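Phage-related protein (PDB 3BJQ) is of unconfirmed function but probably serves as a phage major capsid protein, a shell-building subunit related to the phage coat proteins. Local coordinates at residues H125-I130 / N295-S300; G45-F50 / D78-V83; I130-A135 / G242-L247. All coordinates share one frame; numbering follows the deposited sequence.

Contact 1. Residues H125-I130 / N295-S300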
loop_
_atom_site.group_PDB
_atom_site.type_symbol
_atom_site.label_atom_id
_atom_site.label_comp_id
_atom_site.label_asym_id
_atom_site.label_seq_id
_atom_site.Cartn_x
_atom_site.Cartn_y
_atom_site.Cartn_z
ATOM N N HIS E 125 25.638 37.772 -0.287
ATOM C CA HIS E 125 26.308 39.011 -0.628
ATOM C C HIS E 125 25.435 39.939 -1.508
ATOM O O HIS E 125 25.394 41.157 -1.310
ATOM C CB HIS E 125 27.632 38.700 -1.325
ATOM C CG HIS E 125 28.456 39.925 -1.574
ATOM N ND1 HIS E 125 28.220 40.778 -2.633
ATOM C CD2 HIS E 125 29.468 40.478 -0.862
ATOM C CE1 HIS E 125 29.075 41.787 -2.580
ATOM N NE2 HIS E 125 29.838 41.633 -1.512
ATOM N N GLU E 126 24.726 39.370 -2.477
ATOM C CA GLU E 126 23.834 40.180 -3.318
ATOM C C GLU E 126 22.656 40.774 -2.548
ATOM O O GLU E 126 22.185 41.849 -2.860
ATOM C CB GLU E 126 23.344 39.416 -4.543
ATOM C CG GLU E 126 24.014 39.926 -5.814
ATOM C CD GLU E 126 23.976 41.480 -5.893
ATOM O OE1 GLU E 126 22.881 42.073 -5.696
ATOM O OE2 GLU E 126 25.046 42.101 -6.106
ATOM N N CYS E 127 22.178 40.055 -1.552
ATOM C CA CYS E 127 21.123 40.559 -0.706
ATOM C C CYS E 127 21.604 41.764 0.118
ATOM O O CYS E 127 20.925 42.795 0.191
ATOM C CB CYS E 127 20.637 39.458 0.221
ATOM S SG CYS E 127 19.658 38.189 -0.613
ATOM N N ALA E 128 22.766 41.609 0.750
ATOM C CA ALA E 128 23.355 42.667 1.544
ATOM C C ALA E 128 23.606 43.878 0.667
ATOM O O ALA E 128 23.395 45.013 1.097
ATOM C CB ALA E 128 24.666 42.193 2.209
ATOM N N GLN E 129 24.045 43.627 -0.568
ATOM C CA GLN E 129 24.416 44.684 -1.508
ATOM C C GLN E 129 23.213 45.561 -1.871
ATOM O O GLN E 129 23.376 46.767 -2.092
ATOM C CB GLN E 129 25.063 44.029 -2.740
ATOM C CG GLN E 129 25.844 44.934 -3.673
ATOM C CD GLN E 129 27.112 45.501 -3.049
ATOM O OE1 GLN E 129 27.543 45.072 -1.972
ATOM N NE2 GLN E 129 27.723 46.468 -3.730
ATOM N N ILE E 130 22.014 44.966 -1.868
ATOM C CA ILE E 130 20.780 45.672 -2.165
ATOM C C ILE E 130 20.181 46.310 -0.926
ATOM O O ILE E 130 19.931 47.510 -0.920
ATOM C CB ILE E 130 19.720 44.734 -2.785
ATOM C CG1 ILE E 130 20.158 44.263 -4.172
ATOM C CG2 ILE E 130 18.402 45.453 -2.920
ATOM C CD1 ILE E 130 19.292 43.172 -4.680
ATOM N N ASN E 295 18.911 32.759 -9.942
ATOM C CA ASN E 295 18.118 33.641 -9.107
ATOM C C ASN E 295 18.725 35.033 -9.054
ATOM O O ASN E 295 19.877 35.238 -9.431
ATOM C CB ASN E 295 18.026 33.074 -7.685
ATOM C CG ASN E 295 19.335 33.228 -6.894
ATOM O OD1 ASN E 295 19.498 34.193 -6.133
ATOM N ND2 ASN E 295 20.269 32.278 -7.071
ATOM N N THR E 296 17.926 35.991 -8.614
ATOM C CA THR E 296 18.423 37.325 -8.311
ATOM C C THR E 296 17.528 37.951 -7.246
ATOM O O THR E 296 16.318 37.925 -7.397
ATOM C CB THR E 296 18.495 38.226 -9.590
ATOM O OG1 THR E 296 19.429 39.288 -9.362
ATOM C CG2 THR E 296 17.140 38.808 -9.974
ATOM N N PRO E 297 18.115 38.426 -6.129
ATOM C CA PRO E 297 17.385 39.278 -5.186
ATOM C C PRO E 297 16.928 40.588 -5.831
ATOM O O PRO E 297 17.659 41.158 -6.623
ATOM C CB PRO E 297 18.429 39.580 -4.099
ATOM C CG PRO E 297 19.394 38.442 -4.191
ATOM C CD PRO E 297 19.476 38.111 -5.642
ATOM N N ALA E 298 15.738 41.051 -5.465
ATOM C CA ALA E 298 15.162 42.262 -6.025
ATOM C C ALA E 298 14.458 43.026 -4.893
ATOM O O ALA E 298 13.751 42.432 -4.095
ATOM C CB ALA E 298 14.188 41.904 -7.114
ATOM N N LEU E 299 14.691 44.333 -4.817
ATOM C CA LEU E 299 13.997 45.178 -3.862
ATOM C C LEU E 299 12.716 45.589 -4.595
ATOM O O LEU E 299 12.772 46.209 -5.626
ATOM C CB LEU E 299 14.866 46.388 -3.472
ATOM C CG LEU E 299 14.562 47.015 -2.107
ATOM C CD1 LEU E 299 15.678 47.951 -1.650
ATOM C CD2 LEU E 299 13.253 47.726 -2.133
ATOM N N SER E 300 11.566 45.180 -4.081
ATOM C CA SER E 300 10.289 45.501 -4.706
ATOM C C SER E 300 9.552 46.601 -3.958
ATOM O O SER E 300 8.850 47.362 -4.577
ATOM C CB SER E 300 9.416 44.221 -4.841
ATOM O OG SER E 300 9.381 43.464 -3.633
#
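The flat group of this contact is the P297 peptide carbonyl, met at its oxygen by the end of the longer I130 branch: I130 CD1 comes within 3.2 Å of P297 O, a tight fit, and within 3.7 Å of P297 CB. The puckered P297 ring presents CB and CG to the helix. There C127 SG sits 3.6 Å from P297 CG, with E126 CB next to the same ring carbon at a looser 4.1 Å. The branching of I130 lets one residue serve two neighbours. With CG1 beside the backbone N and CG2 anti to it (chi1 -67°), CD1 goes to the proline while CG2 lies 3.7 Å from L299 CB, the I130 and L299 side chains sliding past each other in opposite directions. Helix and strand run nearly parallel, 18° apart, so P297 and L299, two residues apart on one side of the strand, meet C127 and I130, one helical turn apart. The A298 side chain points away, onto I47. Proline suits its place because the apolar ring gives C127 and I130 a compact, rigid surface. The contact rests on van der Waals fit, mostly apolar, with a methyl against a carbonyl oxygen and no polar bond between the segments; it seats the C-terminal part of helix 105-131 against strand 286-299.

Contact 2. Residues G45-F50 / D78-V83; sequences GKILTF and DPYSIV
G45 and Y80 form the antiparallel hydrogen-bonded pair of this two-stranded ribbon: G45 N donates to Y80 O at 3.2 Å, and Y80 N to G45 O at 2.9 Å. The second donor stands above the carbonyl plane of G45, and the same oxygen receives a CA-H...O contact from P79 CA at 3.1 Å. A straighter bond (177° at the hydrogen) joins I47 N to D78 O over 2.8 Å. P79 forms the non-hydrogen-bonded pair with K46, where the missing N-H takes no bond from the pairing with 45-49.

The Y80 ring lies against the backbone of strand 45-49, CG between its own backbone N and carbonyl carbon (chi1 77°). G45 N then lies over the ring centre, 3.7 Å above the plane, while K46 C is at the edge. Glycine suits this place because the ring occupies the space a CB would need. I47 CG1 packs 3.9 Å from Y80 CB.

Farther out, Y80 OH bonds to Q42 O, which holds the far end of the ring, and edge-to-face contact with Y267 probably limits its turning. At the corner of the chain, a water accepts from D78 N and is also hydrogen-bonded to T49 OG1. Such a ribbon, ahead of the long helix, is consistent with the E-loop of HK97-like capsid proteins. Its chemistry combines backbone bonding with a ring that shields one side of the glycine peptide.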
loop_
_atom_site.group_PDB
_atom_site.type_symbol
_atom_site.label_atom_id
_atom_site.label_comp_id
_atom_site.label_asym_id
_atom_site.label_seq_id
_atom_site.Cartn_x
_atom_site.Cartn_y
_atom_site.Cartn_z
ATOM N N GLY E 45 13.371 40.816 -17.155
ATOM C CA GLY E 45 12.037 41.381 -17.021
ATOM C C GLY E 45 12.054 42.631 -16.188
ATOM O O GLY E 45 13.089 43.278 -16.046
ATOM N N LYS E 46 10.895 42.970 -15.637
ATOM C CA LYS E 46 10.752 44.123 -14.771
ATOM C C LYS E 46 10.343 43.649 -13.400
ATOM O O LYS E 46 9.530 42.733 -13.287
ATOM C CB LYS E 46 9.696 45.079 -15.315
ATOM C CG LYS E 46 10.231 46.136 -16.298
ATOM C CD LYS E 46 10.319 45.652 -17.688
ATOM C CE LYS E 46 10.799 46.772 -18.601
ATOM N NZ LYS E 46 12.135 47.277 -18.172
ATOM N N ILE E 47 10.901 44.277 -12.368
ATOM C CA ILE E 47 10.574 43.952 -10.996
ATOM C C ILE E 47 9.179 44.480 -10.725
ATOM O O ILE E 47 8.913 45.667 -10.942
ATOM C CB ILE E 47 11.572 44.625 -9.985
ATOM C CG1 ILE E 47 13.006 44.132 -10.207
ATOM C CG2 ILE E 47 11.130 44.391 -8.531
ATOM C CD1 ILE E 47 14.058 44.909 -9.444
ATOM N N LEU E 48 8.294 43.622 -10.234
ATOM C CA LEU E 48 6.962 44.080 -9.834
ATOM C C LEU E 48 7.179 44.877 -8.571
ATOM O O LEU E 48 7.647 44.335 -7.553
ATOM C CB LEU E 48 6.000 42.914 -9.648
ATOM C CG LEU E 48 4.529 43.334 -9.553
ATOM C CD1 LEU E 48 4.026 43.983 -10.863
ATOM C CD2 LEU E 48 3.693 42.128 -9.220
ATOM N N THR E 49 6.874 46.169 -8.643
ATOM C CA THR E 49 7.246 47.142 -7.615
ATOM C C THR E 49 6.030 47.628 -6.838
ATOM O O THR E 49 4.956 47.837 -7.394
ATOM C CB THR E 49 8.016 48.307 -8.270
ATOM O OG1 THR E 49 9.144 47.774 -8.974
ATOM C CG2 THR E 49 8.519 49.343 -7.253
ATOM N N PHE E 50 6.222 47.807 -5.539
ATOM C CA PHE E 50 5.164 48.222 -4.652
ATOM C C PHE E 50 5.500 49.553 -4.011
ATOM O O PHE E 50 6.361 49.642 -3.139
ATOM C CB PHE E 50 4.930 47.136 -3.604
ATOM C CG PHE E 50 4.890 45.756 -4.194
ATOM C CD1 PHE E 50 3.834 45.371 -4.998
ATOM C CD2 PHE E 50 5.946 44.892 -4.021
ATOM C CE1 PHE E 50 3.794 44.119 -5.558
ATOM C CE2 PHE E 50 5.929 43.638 -4.562
ATOM C CZ PHE E 50 4.832 43.235 -5.322
ATOM N N ASP E 78 11.926 48.748 -12.246
ATOM C CA ASP E 78 13.277 48.586 -12.782
ATOM C C ASP E 78 13.474 47.195 -13.350
ATOM O O ASP E 78 12.844 46.254 -12.915
ATOM C CB ASP E 78 14.333 48.845 -11.682
ATOM C CG ASP E 78 14.416 50.311 -11.280
ATOM O OD1 ASP E 78 13.769 51.135 -11.939
ATOM O OD2 ASP E 78 15.142 50.640 -10.319
ATOM N N PRO E 79 14.356 47.070 -14.338
ATOM C CA PRO E 79 14.571 45.775 -14.920
ATOM C C PRO E 79 15.383 44.891 -13.997
ATOM O O PRO E 79 16.128 45.382 -13.152
ATOM C CB PRO E 79 15.379 46.089 -16.174
ATOM C CG PRO E 79 16.119 47.303 -15.832
ATOM C CD PRO E 79 15.211 48.096 -14.963
ATOM N N TYR E 80 15.198 43.591 -14.153
ATOM C CA TYR E 80 15.993 42.610 -13.440
ATOM C C TYR E 80 16.596 41.679 -14.464
ATOM O O TYR E 80 16.061 41.516 -15.559
ATOM C CB TYR E 80 15.154 41.807 -12.440
ATOM C CG TYR E 80 14.279 40.711 -13.040
ATOM C CD1 TYR E 80 14.806 39.465 -13.371
ATOM C CD2 TYR E 80 12.920 40.910 -13.213
ATOM C CE1 TYR E 80 13.999 38.460 -13.875
ATOM C CE2 TYR E 80 12.111 39.929 -13.731
ATOM C CZ TYR E 80 12.651 38.710 -14.055
ATOM O OH TYR E 80 11.835 37.753 -14.570
ATOM N N SER E 81 17.687 41.028 -14.080
ATOM C CA SER E 81 18.319 40.077 -14.952
ATOM C C SER E 81 18.916 38.942 -14.128
ATOM O O SER E 81 19.767 39.155 -13.249
ATOM C CB SER E 81 19.380 40.746 -15.827
ATOM O OG SER E 81 19.957 39.798 -16.719
ATOM N N ILE E 82 18.440 37.734 -14.401
ATOM C CA ILE E 82 18.948 36.560 -13.727
ATOM C C ILE E 82 20.039 36.048 -14.654
ATOM O O ILE E 82 19.778 35.745 -15.823
ATOM C CB ILE E 82 17.843 35.510 -13.518
ATOM C CG1 ILE E 82 16.814 36.035 -12.515
ATOM C CG2 ILE E 82 18.441 34.169 -13.061
ATOM C CD1 ILE E 82 15.527 35.248 -12.463
ATOM N N VAL E 83 21.268 35.993 -14.151
ATOM C CA VAL E 83 22.396 35.500 -14.948
ATOM C C VAL E 83 22.484 33.983 -14.774
ATOM O O VAL E 83 22.548 33.489 -13.638
ATOM C CB VAL E 83 23.743 36.198 -14.574
ATOM C CG1 VAL E 83 24.942 35.508 -15.238
ATOM C CG2 VAL E 83 23.709 37.668 -14.993
HETATM O O HOH W 1 11.518 48.703 -9.129
#

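Contact 3. Residues I130-A135 / G242-L247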
loop_
_atom_site.group_PDB
_atom_site.type_symbol
_atom_site.label_atom_id
_atom_site.label_comp_id
_atom_site.label_asym_id
_atom_site.label_seq_id
_atom_site.Cartn_x
_atom_site.Cartn_y
_atom_site.Cartn_z
ATOM N N ILE E 130 22.014 44.966 -1.868
ATOM C CA ILE E 130 20.780 45.672 -2.165
ATOM C C ILE E 130 20.181 46.310 -0.926
ATOM O O ILE E 130 19.931 47.510 -0.920
ATOM C CB ILE E 130 19.720 44.734 -2.785
ATOM C CG1 ILE E 130 20.158 44.263 -4.172
ATOM C CG2 ILE E 130 18.402 45.453 -2.920
ATOM C CD1 ILE E 130 19.292 43.172 -4.680
ATOM N N ALA E 131 19.928 45.515 0.108
ATOM C CA ALA E 131 19.252 46.026 1.313
ATOM C C ALA E 131 20.004 47.138 2.021
ATOM O O ALA E 131 19.375 48.047 2.555
ATOM C CB ALA E 131 18.963 44.916 2.268
ATOM N N LEU E 132 21.336 47.085 2.008
ATOM C CA LEU E 132 22.159 48.059 2.748
ATOM C C LEU E 132 22.689 49.200 1.875
ATOM O O LEU E 132 23.608 49.931 2.258
ATOM C CB LEU E 132 23.325 47.347 3.428
ATOM C CG LEU E 132 22.920 46.150 4.297
ATOM C CD1 LEU E 132 24.161 45.601 5.022
ATOM C CD2 LEU E 132 21.842 46.504 5.299
ATOM N N ASP E 133 22.081 49.367 0.712
ATOM C CA ASP E 133 22.439 50.423 -0.213
ATOM C C ASP E 133 21.566 51.638 0.074
ATOM O O ASP E 133 20.352 51.589 -0.176
ATOM C CB ASP E 133 22.209 49.928 -1.627
ATOM C CG ASP E 133 22.590 50.935 -2.675
ATOM O OD1 ASP E 133 23.025 52.047 -2.324
ATOM O OD2 ASP E 133 22.412 50.609 -3.867
ATOM N N PRO E 134 22.171 52.725 0.627
ATOM C CA PRO E 134 21.377 53.886 1.021
ATOM C C PRO E 134 20.731 54.611 -0.158
ATOM O O PRO E 134 19.751 55.330 0.020
ATOM C CB PRO E 134 22.399 54.776 1.725
ATOM C CG PRO E 134 23.703 54.374 1.187
ATOM C CD PRO E 134 23.604 52.923 0.915
ATOM N N ALA E 135 21.281 54.425 -1.348
ATOM C CA ALA E 135 20.733 55.025 -2.561
ATOM C C ALA E 135 19.341 54.481 -2.928
ATOM O O ALA E 135 18.618 55.098 -3.692
ATOM C CB ALA E 135 21.687 54.812 -3.723
ATOM N N GLY E 242 27.948 44.362 7.113
ATOM C CA GLY E 242 28.610 45.566 7.547
ATOM C C GLY E 242 28.356 45.897 8.996
ATOM O O GLY E 242 28.151 44.987 9.811
ATOM N N PRO E 243 28.397 47.195 9.339
ATOM C CA PRO E 243 28.102 47.635 10.697
ATOM C C PRO E 243 26.654 48.114 10.844
ATOM O O PRO E 243 26.330 48.833 11.783
ATOM C CB PRO E 243 29.076 48.800 10.866
ATOM C CG PRO E 243 29.135 49.415 9.505
ATOM C CD PRO E 243 28.781 48.342 8.494
ATOM N N ASP E 244 25.775 47.656 9.956
ATOM C CA ASP E 244 24.449 48.237 9.834
ATOM C C ASP E 244 23.331 47.531 10.584
ATOM O O ASP E 244 23.491 46.438 11.114
ATOM C CB ASP E 244 24.070 48.320 8.358
ATOM C CG ASP E 244 25.030 49.168 7.546
ATOM O OD1 ASP E 244 25.783 49.998 8.118
ATOM O OD2 ASP E 244 25.000 49.028 6.312
ATOM N N VAL E 245 22.198 48.230 10.650
ATOM C CA VAL E 245 20.947 47.683 11.166
ATOM C C VAL E 245 19.896 47.968 10.115
ATOM O O VAL E 245 19.969 48.996 9.454
ATOM C CB VAL E 245 20.588 48.310 12.507
ATOM C CG1 VAL E 245 19.190 47.878 12.964
ATOM C CG2 VAL E 245 21.674 47.925 13.521
ATOM N N TRP E 246 18.965 47.042 9.919
ATOM C CA TRP E 246 17.920 47.207 8.913
ATOM C C TRP E 246 16.603 46.693 9.500
ATOM O O TRP E 246 16.613 45.768 10.289
ATOM C CB TRP E 246 18.306 46.438 7.660
ATOM C CG TRP E 246 17.252 46.371 6.590
ATOM C CD1 TRP E 246 17.136 47.189 5.496
ATOM C CD2 TRP E 246 16.182 45.412 6.488
ATOM N NE1 TRP E 246 16.063 46.807 4.741
ATOM C CE2 TRP E 246 15.458 45.723 5.320
ATOM C CE3 TRP E 246 15.763 44.326 7.276
ATOM C CZ2 TRP E 246 14.335 44.992 4.916
ATOM C CZ3 TRP E 246 14.645 43.601 6.883
ATOM C CH2 TRP E 246 13.947 43.937 5.698
ATOM N N LEU E 247 15.492 47.308 9.113
ATOM C CA LEU E 247 14.157 46.865 9.509
ATOM C C LEU E 247 13.272 46.775 8.295
ATOM O O LEU E 247 13.360 47.611 7.426
ATOM C CB LEU E 247 13.472 47.881 10.397
ATOM C CG LEU E 247 13.626 47.842 11.910
ATOM C CD1 LEU E 247 14.910 48.568 12.361
ATOM C CD2 LEU E 247 12.379 48.519 12.458
HETATM O O HOH W 2 25.079 50.715 4.307
#
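L132 crosses D244 obliquely, and its side chain keeps company with that aspartate over its whole length. L132 CB lies 3.7 Å from D244 OD2, and CG passes the same oxygen a little farther off. At the fork the branches part: CD1 stays 3.8 Å from D244 OD2 and reaches the fringe of the G242 backbone, whereas CD2 turns to D244 CB and to W246 CB, the latter at 4.3 Å. CG stands anti to the carbonyl carbon (chi1 -52°), which carries the fork over this strand. Leucine suits the place because its fork lies along D244, sends CD2 on to W246 CB, and meets M181 and L307 beyond, from the strands on either side of 245-248.

A131, one residue earlier, sets its small CB over one face of the W246 indole, and its carbonyl oxygen lies obliquely above the ring, A131 O to W246 CD1 being 3.8 Å. Y137 OH links the two residues, bonding to A131 O and, weakly, to W246 NE1, while F263 meets the indole edge-to-face.

L132 is also where the chain leaves the helix. Just beyond, D133 OD1 accepts from A135 N at 3.1 Å, an Asx turn at the start of the 3-10 segment 134-135. G242 has a positive phi of 53°, which glycine adopts easily.

The buried carboxylate is not left to the leucine: D244 OD1 accepts from D310 N, and a water lies 2.6 Å from D244 OD2, close enough also to L132 O to bridge them, although other acceptors compete for its protons. The contact thus joins the end of the long helix to the six-stranded sheet, probably the A-domain sheet of an HK97-like subunit, by leucine and alanine packed on the D244 and W246 side chains, while D310 N and the water serve the carboxylate.

In the fold
Contacts 1 and 3 share I130 and use the same helix, 105-131, their centres 11 Å apart. Contact 1 ties that helix to strand 286-299, and contact 3 carries on from its last turn to the sheet that includes strand 245-248. Contact 2 lies beyond strand 286-299, its centre also 11 Å from that of contact 1, and touches it directly: S300 O is 2.8 Å from F50 N, a probable hydrogen bond, and N295 N packs 3.5 Å from I82 CG2. Contacts 2 and 3 are 20 Å apart between centres, about 7 Å between nearest atoms. Contact 1 thus lies between the surface ribbon and the buried helix-to-sheet junction.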